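Local coordinates for hypothetical protein PA2201 (Pseudomonas aeruginosa, PDB 2FEF), which is of unknown function but carries a domain of the PoNe immunity protein family, so it may protect the cell against a DNase toxin of the PoNe type, at residues Q229-F234 and R245-G249; W255-S261 and P278-G282; V265-D271 and V285-R289. All coordinates share one frame; numbering follows the deposited sequence.

Contact 1 of 3, residues Q229-F234 and R245-G249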
loop_
_atom_site.group_PDB
_atom_site.type_symbol
_atom_site.label_atom_id
_atom_site.label_comp_id
_atom_site.label_asym_id
_atom_site.label_seq_id
_atom_site.Cartn_x
_atom_site.Cartn_y
_atom_site.Cartn_z
ATOM N N GLN B 229 -27.117 7.075 22.295
ATOM C CA GLN B 229 -26.188 7.457 21.239
ATOM C C GLN B 229 -25.203 6.360 20.836
ATOM O O GLN B 229 -24.531 6.474 19.811
ATOM C CB GLN B 229 -25.470 8.795 21.561
ATOM C CG GLN B 229 -26.415 10.012 21.784
ATOM C CD GLN B 229 -27.420 10.176 20.670
ATOM O OE1 GLN B 229 -27.057 10.222 19.480
ATOM N NE2 GLN B 229 -28.698 10.234 21.038
ATOM N N TYR B 230 -25.137 5.285 21.633
ATOM C CA TYR B 230 -24.220 4.199 21.320
ATOM C C TYR B 230 -25.018 2.931 21.131
ATOM O O TYR B 230 -25.116 2.455 20.022
ATOM C CB TYR B 230 -23.130 4.035 22.389
ATOM C CG TYR B 230 -22.079 5.079 22.236
ATOM C CD1 TYR B 230 -22.249 6.357 22.779
ATOM C CD2 TYR B 230 -20.946 4.830 21.450
ATOM C CE1 TYR B 230 -21.283 7.364 22.567
ATOM C CE2 TYR B 230 -19.972 5.816 21.251
ATOM C CZ TYR B 230 -20.152 7.072 21.797
ATOM O OH TYR B 230 -19.181 8.010 21.593
ATOM N N ARG B 231 -25.639 2.421 22.203
ATOM C CA ARG B 231 -26.278 1.125 22.111
ATOM C C ARG B 231 -27.402 1.105 21.072
ATOM O O ARG B 231 -27.416 0.211 20.233
ATOM C CB ARG B 231 -26.748 0.599 23.482
ATOM C CG ARG B 231 -27.265 -0.850 23.392
ATOM C CD ARG B 231 -27.579 -1.439 24.738
ATOM N NE ARG B 231 -28.710 -2.374 24.645
ATOM C CZ ARG B 231 -29.583 -2.629 25.623
ATOM N NH1 ARG B 231 -29.476 -2.040 26.819
ATOM N NH2 ARG B 231 -30.575 -3.481 25.398
ATOM N N GLU B 232 -28.311 2.082 21.127
ATOM C CA GLU B 232 -29.435 2.148 20.183
ATOM C C GLU B 232 -29.018 2.514 18.758
ATOM O O GLU B 232 -29.678 2.123 17.773
ATOM C CB GLU B 232 -30.520 3.097 20.710
ATOM C CG GLU B 232 -31.256 2.476 21.900
ATOM C CD GLU B 232 -32.206 3.433 22.629
ATOM O OE1 GLU B 232 -32.370 4.607 22.228
ATOM O OE2 GLU B 232 -32.817 2.982 23.622
ATOM N N PHE B 233 -27.934 3.263 18.645
ATOM C CA PHE B 233 -27.399 3.613 17.336
ATOM C C PHE B 233 -26.822 2.359 16.658
ATOM O O PHE B 233 -27.151 2.057 15.514
ATOM C CB PHE B 233 -26.301 4.677 17.467
ATOM C CG PHE B 233 -25.646 5.005 16.148
ATOM C CD1 PHE B 233 -26.374 5.644 15.155
ATOM C CD2 PHE B 233 -24.341 4.622 15.883
ATOM C CE1 PHE B 233 -25.797 5.926 13.915
ATOM C CE2 PHE B 233 -23.751 4.893 14.645
ATOM C CZ PHE B 233 -24.478 5.564 13.665
ATOM N N PHE B 234 -25.980 1.618 17.378
ATOM C CA PHE B 234 -25.285 0.497 16.758
ATOM C C PHE B 234 -26.204 -0.729 16.626
ATOM O O PHE B 234 -25.859 -1.705 15.963
ATOM C CB PHE B 234 -23.946 0.196 17.471
ATOM C CG PHE B 234 -22.871 1.214 17.182
ATOM C CD1 PHE B 234 -22.325 1.328 15.898
ATOM C CD2 PHE B 234 -22.402 2.072 18.198
ATOM C CE1 PHE B 234 -21.315 2.302 15.623
ATOM C CE2 PHE B 234 -21.438 3.020 17.961
ATOM C CZ PHE B 234 -20.862 3.154 16.657
ATOM N N ARG B 245 -28.175 11.436 11.125
ATOM C CA ARG B 245 -27.165 12.479 11.072
ATOM C C ARG B 245 -26.043 12.344 12.108
ATOM O O ARG B 245 -25.106 13.162 12.150
ATOM C CB ARG B 245 -27.797 13.879 11.002
ATOM C CG ARG B 245 -28.612 14.236 12.167
ATOM C CD ARG B 245 -29.695 15.250 11.838
ATOM N NE ARG B 245 -30.394 15.739 13.042
ATOM C CZ ARG B 245 -30.925 14.972 13.999
ATOM N NH1 ARG B 245 -30.833 13.655 13.935
ATOM N NH2 ARG B 245 -31.548 15.519 15.041
ATOM N N ARG B 246 -26.082 11.271 12.902
ATOM C CA ARG B 246 -25.000 11.035 13.839
ATOM C C ARG B 246 -23.612 10.954 13.172
ATOM O O ARG B 246 -23.383 10.259 12.155
ATOM C CB ARG B 246 -25.281 9.788 14.681
ATOM C CG ARG B 246 -24.314 9.662 15.863
ATOM C CD ARG B 246 -24.130 8.205 16.125
ATOM N NE ARG B 246 -23.516 7.784 17.383
ATOM C CZ ARG B 246 -22.237 7.443 17.525
ATOM N NH1 ARG B 246 -21.355 7.539 16.518
ATOM N NH2 ARG B 246 -21.840 6.950 18.696
ATOM N N LEU B 247 -22.669 11.700 13.731
ATOM C CA LEU B 247 -21.310 11.628 13.249
ATOM C C LEU B 247 -20.787 10.233 13.585
ATOM O O LEU B 247 -21.087 9.672 14.653
ATOM C CB LEU B 247 -20.437 12.672 13.956
ATOM C CG LEU B 247 -18.996 12.824 13.435
ATOM C CD1 LEU B 247 -19.064 13.458 12.051
ATOM C CD2 LEU B 247 -18.189 13.679 14.406
ATOM N N THR B 248 -20.022 9.667 12.668
ATOM C CA THR B 248 -19.294 8.416 12.947
ATOM C C THR B 248 -17.819 8.629 12.589
ATOM O O THR B 248 -17.476 9.542 11.810
ATOM C CB THR B 248 -19.865 7.215 12.141
ATOM O OG1 THR B 248 -19.677 7.467 10.736
ATOM C CG2 THR B 248 -21.380 6.999 12.471
ATOM N N GLY B 249 -16.953 7.812 13.152
ATOM C CA GLY B 249 -15.500 7.942 12.916
ATOM C C GLY B 249 -14.905 6.545 12.888
ATOM O O GLY B 249 -14.291 6.117 13.871
#
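Arg246 pushes its long side chain from the loop into helix 223-234, where two aromatic rings and one backbone carbonyl receive it. The chain leaves the backbone with CG anti to N (chi1 -169°) and bends at chi2, which lays CD over the middle of the Phe233 ring, 3.3 Å from CD to the ring centroid, as a CH-pi contact. Beyond CD the guanidinium lies almost parallel to the same ring but off its centre, toward CD2, its plane only 7° from that of Phe233. Its NE and NH2 grip one oxygen side-on: NE lies 2.9 Å from Gln229 O, in the carbonyl plane, while NH2 reaches the same oxygen from a position tilted out of that plane. NH2 also sits over a face of Tyr230, whose ring stands nearly upright to the guanidinium, giving a cation-pi contact with Arg246 CZ 4.8 Å from the ring centroid. Tyr230 OH itself is held by Glu259 and Trp253. On the third nitrogen, NH1 makes a weak bond back to Leu247 O. Thr248 finishes the contact with its methyl, CG2 standing 3.6 Å from Phe233 CZ. This is a stacked arginine-phenylalanine pair with a cation-pi contact to a second ring and a bond to a main-chain carbonyl of a helix, joining helix 223-234 to the loop before helix 258-267.

Contact 2 of 3, residues W255-S261 and P278-G282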
loop_
_atom_site.group_PDB
_atom_site.type_symbol
_atom_site.label_atom_id
_atom_site.label_comp_id
_atom_site.label_asym_id
_atom_site.label_seq_id
_atom_site.Cartn_x
_atom_site.Cartn_y
_atom_site.Cartn_z
ATOM N N TRP B 255 -16.642 2.091 17.782
ATOM C CA TRP B 255 -17.627 1.579 18.739
ATOM C C TRP B 255 -17.639 2.325 20.079
ATOM O O TRP B 255 -18.608 2.258 20.827
ATOM C CB TRP B 255 -17.234 0.123 18.983
ATOM C CG TRP B 255 -18.067 -0.727 19.887
ATOM C CD1 TRP B 255 -17.818 -1.037 21.185
ATOM C CD2 TRP B 255 -19.239 -1.433 19.512
ATOM N NE1 TRP B 255 -18.768 -1.900 21.656
ATOM C CE2 TRP B 255 -19.657 -2.171 20.637
ATOM C CE3 TRP B 255 -19.969 -1.534 18.321
ATOM C CZ2 TRP B 255 -20.795 -2.975 20.618
ATOM C CZ3 TRP B 255 -21.098 -2.347 18.302
ATOM C CH2 TRP B 255 -21.500 -3.054 19.444
ATOM N N TRP B 256 -16.548 3.016 20.392
ATOM C CA TRP B 256 -16.247 3.362 21.781
ATOM C C TRP B 256 -16.728 4.722 22.234
ATOM O O TRP B 256 -16.429 5.727 21.624
ATOM C CB TRP B 256 -14.726 3.233 22.021
ATOM C CG TRP B 256 -14.312 1.834 21.699
ATOM C CD1 TRP B 256 -13.581 1.413 20.621
ATOM C CD2 TRP B 256 -14.680 0.671 22.424
ATOM N NE1 TRP B 256 -13.477 0.047 20.637
ATOM C CE2 TRP B 256 -14.132 -0.437 21.741
ATOM C CE3 TRP B 256 -15.437 0.455 23.589
ATOM C CZ2 TRP B 256 -14.301 -1.745 22.179
ATOM C CZ3 TRP B 256 -15.615 -0.851 24.027
ATOM C CH2 TRP B 256 -15.046 -1.936 23.327
ATOM N N ALA B 257 -17.439 4.737 23.361
ATOM C CA ALA B 257 -17.773 5.983 24.033
ATOM C C ALA B 257 -16.558 6.508 24.771
ATOM O O ALA B 257 -16.522 6.519 25.999
ATOM C CB ALA B 257 -18.947 5.753 25.041
HETATM N N MSE B 258 -15.583 6.991 24.008
HETATM C CA MSE B 258 -14.300 7.494 24.531
HETATM C C MSE B 258 -14.504 8.739 25.341
HETATM O O MSE B 258 -13.783 8.970 26.308
HETATM C CB MSE B 258 -13.443 7.928 23.327
HETATM C CG MSE B 258 -13.011 6.771 22.580
HETATM SE SE MSE B 258 -11.855 7.429 21.126
HETATM C CE MSE B 258 -11.487 5.643 20.517
ATOM N N GLU B 259 -15.479 9.556 24.931
ATOM C CA GLU B 259 -15.770 10.790 25.644
ATOM C C GLU B 259 -16.311 10.516 27.068
ATOM O O GLU B 259 -15.817 11.092 28.033
ATOM C CB GLU B 259 -16.684 11.732 24.842
ATOM C CG GLU B 259 -18.210 11.453 24.725
ATOM C CD GLU B 259 -18.582 10.204 23.963
ATOM O OE1 GLU B 259 -18.125 9.108 24.364
ATOM O OE2 GLU B 259 -19.417 10.268 23.034
ATOM N N VAL B 260 -17.301 9.643 27.170
ATOM C CA VAL B 260 -17.890 9.274 28.487
ATOM C C VAL B 260 -16.820 8.624 29.383
ATOM O O VAL B 260 -16.703 8.941 30.580
ATOM C CB VAL B 260 -19.110 8.333 28.330
ATOM C CG1 VAL B 260 -19.762 8.001 29.705
ATOM C CG2 VAL B 260 -20.145 8.945 27.410
ATOM N N SER B 261 -16.055 7.701 28.810
ATOM C CA SER B 261 -14.998 7.034 29.584
ATOM C C SER B 261 -13.958 8.049 30.081
ATOM O O SER B 261 -13.589 8.013 31.264
ATOM C CB SER B 261 -14.351 5.900 28.773
ATOM O OG SER B 261 -15.381 5.100 28.157
ATOM N N PRO B 278 -21.661 -1.855 26.792
ATOM C CA PRO B 278 -20.629 -2.506 25.980
ATOM C C PRO B 278 -19.736 -1.516 25.227
ATOM O O PRO B 278 -18.729 -1.926 24.619
ATOM C CB PRO B 278 -21.430 -3.362 24.994
ATOM C CG PRO B 278 -22.813 -2.835 25.031
ATOM C CD PRO B 278 -23.030 -2.196 26.349
ATOM N N HIS B 279 -20.081 -0.232 25.325
ATOM C CA HIS B 279 -19.336 0.846 24.652
ATOM C C HIS B 279 -18.438 1.638 25.610
ATOM O O HIS B 279 -17.687 2.500 25.176
ATOM C CB HIS B 279 -20.315 1.778 23.926
ATOM C CG HIS B 279 -21.230 1.055 22.969
ATOM N ND1 HIS B 279 -20.900 0.813 21.647
ATOM C CD2 HIS B 279 -22.436 0.476 23.166
ATOM C CE1 HIS B 279 -21.879 0.134 21.073
ATOM N NE2 HIS B 279 -22.825 -0.069 21.966
ATOM N N TYR B 280 -18.514 1.350 26.908
ATOM C CA TYR B 280 -17.760 2.083 27.919
ATOM C C TYR B 280 -16.419 1.388 28.175
ATOM O O TYR B 280 -16.345 0.156 28.320
ATOM C CB TYR B 280 -18.582 2.113 29.251
ATOM C CG TYR B 280 -17.999 2.997 30.333
ATOM C CD1 TYR B 280 -18.101 4.388 30.256
ATOM C CD2 TYR B 280 -17.359 2.439 31.453
ATOM C CE1 TYR B 280 -17.558 5.200 31.239
ATOM C CE2 TYR B 280 -16.826 3.242 32.453
ATOM C CZ TYR B 280 -16.939 4.634 32.346
ATOM O OH TYR B 280 -16.400 5.435 33.336
ATOM N N LEU B 281 -15.361 2.161 28.331
ATOM C CA LEU B 281 -14.028 1.559 28.514
ATOM C C LEU B 281 -13.610 1.547 29.980
ATOM O O LEU B 281 -12.592 2.152 30.361
ATOM C CB LEU B 281 -13.006 2.340 27.649
ATOM C CG LEU B 281 -13.251 2.131 26.144
ATOM C CD1 LEU B 281 -12.625 3.303 25.340
ATOM C CD2 LEU B 281 -12.675 0.787 25.725
ATOM N N GLY B 282 -14.376 0.819 30.795
ATOM C CA GLY B 282 -14.103 0.719 32.233
ATOM C C GLY B 282 -12.689 0.293 32.576
ATOM O O GLY B 282 -12.109 0.828 33.511
HETATM O O HOH W 1 -17.587 8.025 33.065
#
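Trp255 is held by two bonds at the closely packed end of this contact, one from His279 and one to Pro278. His279 ND1 donates to Trp255 O over 2.8 Å, in the carbonyl plane and close to the imidazole plane, while the indole NE1 of Trp255 reaches back to Pro278 O from above that carbonyl's plane. The imidazole comes in over one face of the indole, with CE1 3.2 Å from Trp255 CE2; the two rings are inclined by 33°, so they meet obliquely. Next along, Ala257 N donates to His279 O, a main-chain tie at the N-cap of helix 258-267. Trp256 turns its six-membered ring to Leu281, whose CD2 rests over a face 3.9 Å from the ring centroid; Trp255 lies on the opposite face, and Asp92 takes the indole N-H. Ser261 OG, beside its own backbone N at chi1 -46°, donates to Ala257 O and accepts from Leu281 N, 2.9 Å from OG along a nearly straight N-H (170°). This buried hydroxyl thereby links the first turn of helix 258-267 to Leu281, the N-cap of helix 282-292. A water bridges the buried Val260 O and Tyr280 OH, which also bonds to Asp271. The loose, solvent side is at exposed Pro278, whose CB comes no nearer than 4.4 Å to Trp255 CZ2. Around this joint, helix 223-234 packs on Ala257 and Val260, helix 146-158 on Met258 and Ser261, and helix 66-93 on Trp256 and Leu281.

Contact 3 of 3, residues V265-D271 and V285-R289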
loop_
_atom_site.group_PDB
_atom_site.type_symbol
_atom_site.label_atom_id
_atom_site.label_comp_id
_atom_site.label_asym_id
_atom_site.label_seq_id
_atom_site.Cartn_x
_atom_site.Cartn_y
_atom_site.Cartn_z
ATOM N N VAL B 265 -12.619 9.483 34.160
ATOM C CA VAL B 265 -11.291 9.716 34.724
ATOM C C VAL B 265 -11.195 11.148 35.258
ATOM O O VAL B 265 -10.707 11.378 36.369
ATOM C CB VAL B 265 -10.185 9.453 33.671
ATOM C CG1 VAL B 265 -8.780 9.809 34.242
ATOM C CG2 VAL B 265 -10.224 7.964 33.208
ATOM N N LEU B 266 -11.657 12.102 34.449
ATOM C CA LEU B 266 -11.584 13.531 34.786
ATOM C C LEU B 266 -12.410 13.921 36.014
ATOM O O LEU B 266 -11.967 14.744 36.839
ATOM C CB LEU B 266 -12.005 14.355 33.577
ATOM C CG LEU B 266 -11.065 14.254 32.369
ATOM C CD1 LEU B 266 -11.686 14.976 31.161
ATOM C CD2 LEU B 266 -9.651 14.764 32.691
ATOM N N TYR B 267 -13.606 13.339 36.136
ATOM C CA TYR B 267 -14.517 13.653 37.253
ATOM C C TYR B 267 -14.370 12.766 38.474
ATOM O O TYR B 267 -14.748 13.178 39.562
ATOM C CB TYR B 267 -15.976 13.629 36.811
ATOM C CG TYR B 267 -16.425 14.879 36.117
ATOM C CD1 TYR B 267 -16.107 15.109 34.794
ATOM C CD2 TYR B 267 -17.167 15.842 36.790
ATOM C CE1 TYR B 267 -16.520 16.258 34.146
ATOM C CE2 TYR B 267 -17.588 17.007 36.149
ATOM C CZ TYR B 267 -17.272 17.198 34.824
ATOM O OH TYR B 267 -17.681 18.347 34.172
ATOM N N GLY B 268 -13.828 11.566 38.317
ATOM C CA GLY B 268 -13.520 10.727 39.491
ATOM C C GLY B 268 -14.708 10.049 40.150
ATOM O O GLY B 268 -14.581 9.437 41.216
ATOM N N TRP B 269 -15.858 10.128 39.501
ATOM C CA TRP B 269 -17.078 9.598 40.074
ATOM C C TRP B 269 -17.166 8.067 40.045
ATOM O O TRP B 269 -16.384 7.404 39.361
ATOM C CB TRP B 269 -18.277 10.203 39.354
ATOM C CG TRP B 269 -18.308 9.955 37.867
ATOM C CD1 TRP B 269 -17.797 8.880 37.170
ATOM C CD2 TRP B 269 -18.931 10.786 36.909
ATOM N NE1 TRP B 269 -18.075 9.001 35.843
ATOM C CE2 TRP B 269 -18.760 10.171 35.647
ATOM C CE3 TRP B 269 -19.604 12.013 36.990
ATOM C CZ2 TRP B 269 -19.243 10.735 34.480
ATOM C CZ3 TRP B 269 -20.089 12.570 35.840
ATOM C CH2 TRP B 269 -19.905 11.930 34.591
ATOM N N ASP B 270 -18.124 7.530 40.807
ATOM C CA ASP B 270 -18.448 6.102 40.769
ATOM C C ASP B 270 -19.194 5.804 39.482
ATOM O O ASP B 270 -20.350 6.194 39.327
ATOM C CB ASP B 270 -19.293 5.720 41.998
ATOM C CG ASP B 270 -19.563 4.222 42.087
ATOM O OD1 ASP B 270 -19.319 3.484 41.113
ATOM O OD2 ASP B 270 -20.052 3.776 43.139
ATOM N N ASP B 271 -18.504 5.153 38.546
ATOM C CA ASP B 271 -19.005 4.986 37.185
ATOM C C ASP B 271 -19.710 3.652 37.013
ATOM O O ASP B 271 -19.931 3.215 35.903
ATOM C CB ASP B 271 -17.874 5.150 36.155
ATOM C CG ASP B 271 -16.823 4.058 36.263
ATOM O OD1 ASP B 271 -16.978 3.146 37.140
ATOM O OD2 ASP B 271 -15.895 4.070 35.441
ATOM N N VAL B 285 -10.512 3.310 32.225
ATOM C CA VAL B 285 -10.759 4.162 33.393
ATOM C C VAL B 285 -9.886 3.690 34.552
ATOM O O VAL B 285 -9.180 4.485 35.178
ATOM C CB VAL B 285 -12.261 4.221 33.750
ATOM C CG1 VAL B 285 -12.480 5.021 35.076
ATOM C CG2 VAL B 285 -13.061 4.841 32.553
ATOM N N ASP B 286 -9.924 2.383 34.834
ATOM C CA ASP B 286 -9.161 1.824 35.941
ATOM C C ASP B 286 -7.659 2.030 35.751
ATOM O O ASP B 286 -6.977 2.424 36.697
ATOM C CB ASP B 286 -9.512 0.335 36.141
ATOM C CG ASP B 286 -10.972 0.115 36.547
ATOM O OD1 ASP B 286 -11.620 1.075 37.050
ATOM O OD2 ASP B 286 -11.483 -1.036 36.373
ATOM N N TYR B 287 -7.171 1.772 34.530
ATOM C CA TYR B 287 -5.764 1.921 34.157
ATOM C C TYR B 287 -5.264 3.346 34.391
ATOM O O TYR B 287 -4.227 3.542 35.045
ATOM C CB TYR B 287 -5.541 1.540 32.679
ATOM C CG TYR B 287 -4.169 1.864 32.161
ATOM C CD1 TYR B 287 -3.074 1.072 32.499
ATOM C CD2 TYR B 287 -3.946 2.987 31.353
ATOM C CE1 TYR B 287 -1.801 1.364 32.029
ATOM C CE2 TYR B 287 -2.671 3.277 30.881
ATOM C CZ TYR B 287 -1.600 2.474 31.252
ATOM O OH TYR B 287 -0.331 2.754 30.779
ATOM N N ALA B 288 -5.987 4.329 33.841
ATOM C CA ALA B 288 -5.614 5.735 33.975
ATOM C C ALA B 288 -5.594 6.174 35.464
ATOM O O ALA B 288 -4.668 6.867 35.896
ATOM C CB ALA B 288 -6.579 6.599 33.164
ATOM N N ARG B 289 -6.599 5.744 36.237
ATOM C CA ARG B 289 -6.676 6.112 37.654
ATOM C C ARG B 289 -5.499 5.517 38.406
ATOM O O ARG B 289 -4.818 6.243 39.140
ATOM C CB ARG B 289 -8.002 5.681 38.282
ATOM C CG ARG B 289 -9.208 6.482 37.767
ATOM C CD ARG B 289 -10.513 5.948 38.311
ATOM N NE ARG B 289 -11.609 6.878 38.057
ATOM C CZ ARG B 289 -12.890 6.613 38.298
ATOM N NH1 ARG B 289 -13.249 5.444 38.811
ATOM N NH2 ARG B 289 -13.815 7.518 38.033
HETATM O O HOH W 2 -10.724 9.530 38.215
#
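This is a helix-to-helix contact extended by an arginine that reaches a loop: the end of helix 258-267 and the turn after it meet helix 282-292, near the C terminus of an all-helical fold. The helical part is apolar. Val265 directs CG2 at the second helix, 3.8 Å from Val285 CA and 3.9 Å from Ala288 CB, and its CG1 also touches the Ala288 methyl. Helix 146-158 covers this patch, with Leu158 against both valines. Past Tyr267 the chain leaves the helix at Gly268, whose positive phi (76°) suits glycine, and turns so that Trp269 and Asp271 come round to Arg289 and Val285. Asp271 CG sits between its own backbone N and carbonyl carbon (chi1 65°), which brings OD2 to within 3.6 Å of Val285 CG1. That carboxylate is occupied elsewhere, in a salt bridge to Arg275 as well as by Tyr280. Although Asp271 OD2 comes to 4.5 Å from Arg289 NH1, it lies well out of the guanidinium plane, and any attraction there is probably one of charge at a distance. Val285 CG1 lies over the centre of the guanidinium on one face and so backs it from within its own helix. Extended from CG to NE, Arg289 reaches the turn, where its NH2 donates to Gly264 O. A water accepts from its NE and donates to Val265 O. The same NH2 also donates to a lone pair of Trp269 O, 2.9 Å away, at an N-H...O angle of 151°.

How the contacts relate
Following the chain from the N terminus, contact 1 comes first: helix 223-234 is followed by helix 238-243, and the loop 245-249 returns to close that short excursion. Contacts 2 and 3 follow in series with it but cross one another, since 265-271 falls between the segments of contact 2 and 278-282 between those of contact 3. Both use helix 258-267, contact 2 at its start and contact 3 at its end, and together they fix helix 282-292 beside it. Contact 1 touches contact 2 through Tyr230 with Glu259 and Phe234 with His279; the Tyr280 hydroxyl connects contact 2 to contact 3. Contacts 1 and 3 stay about 13 Å apart at their nearest atoms.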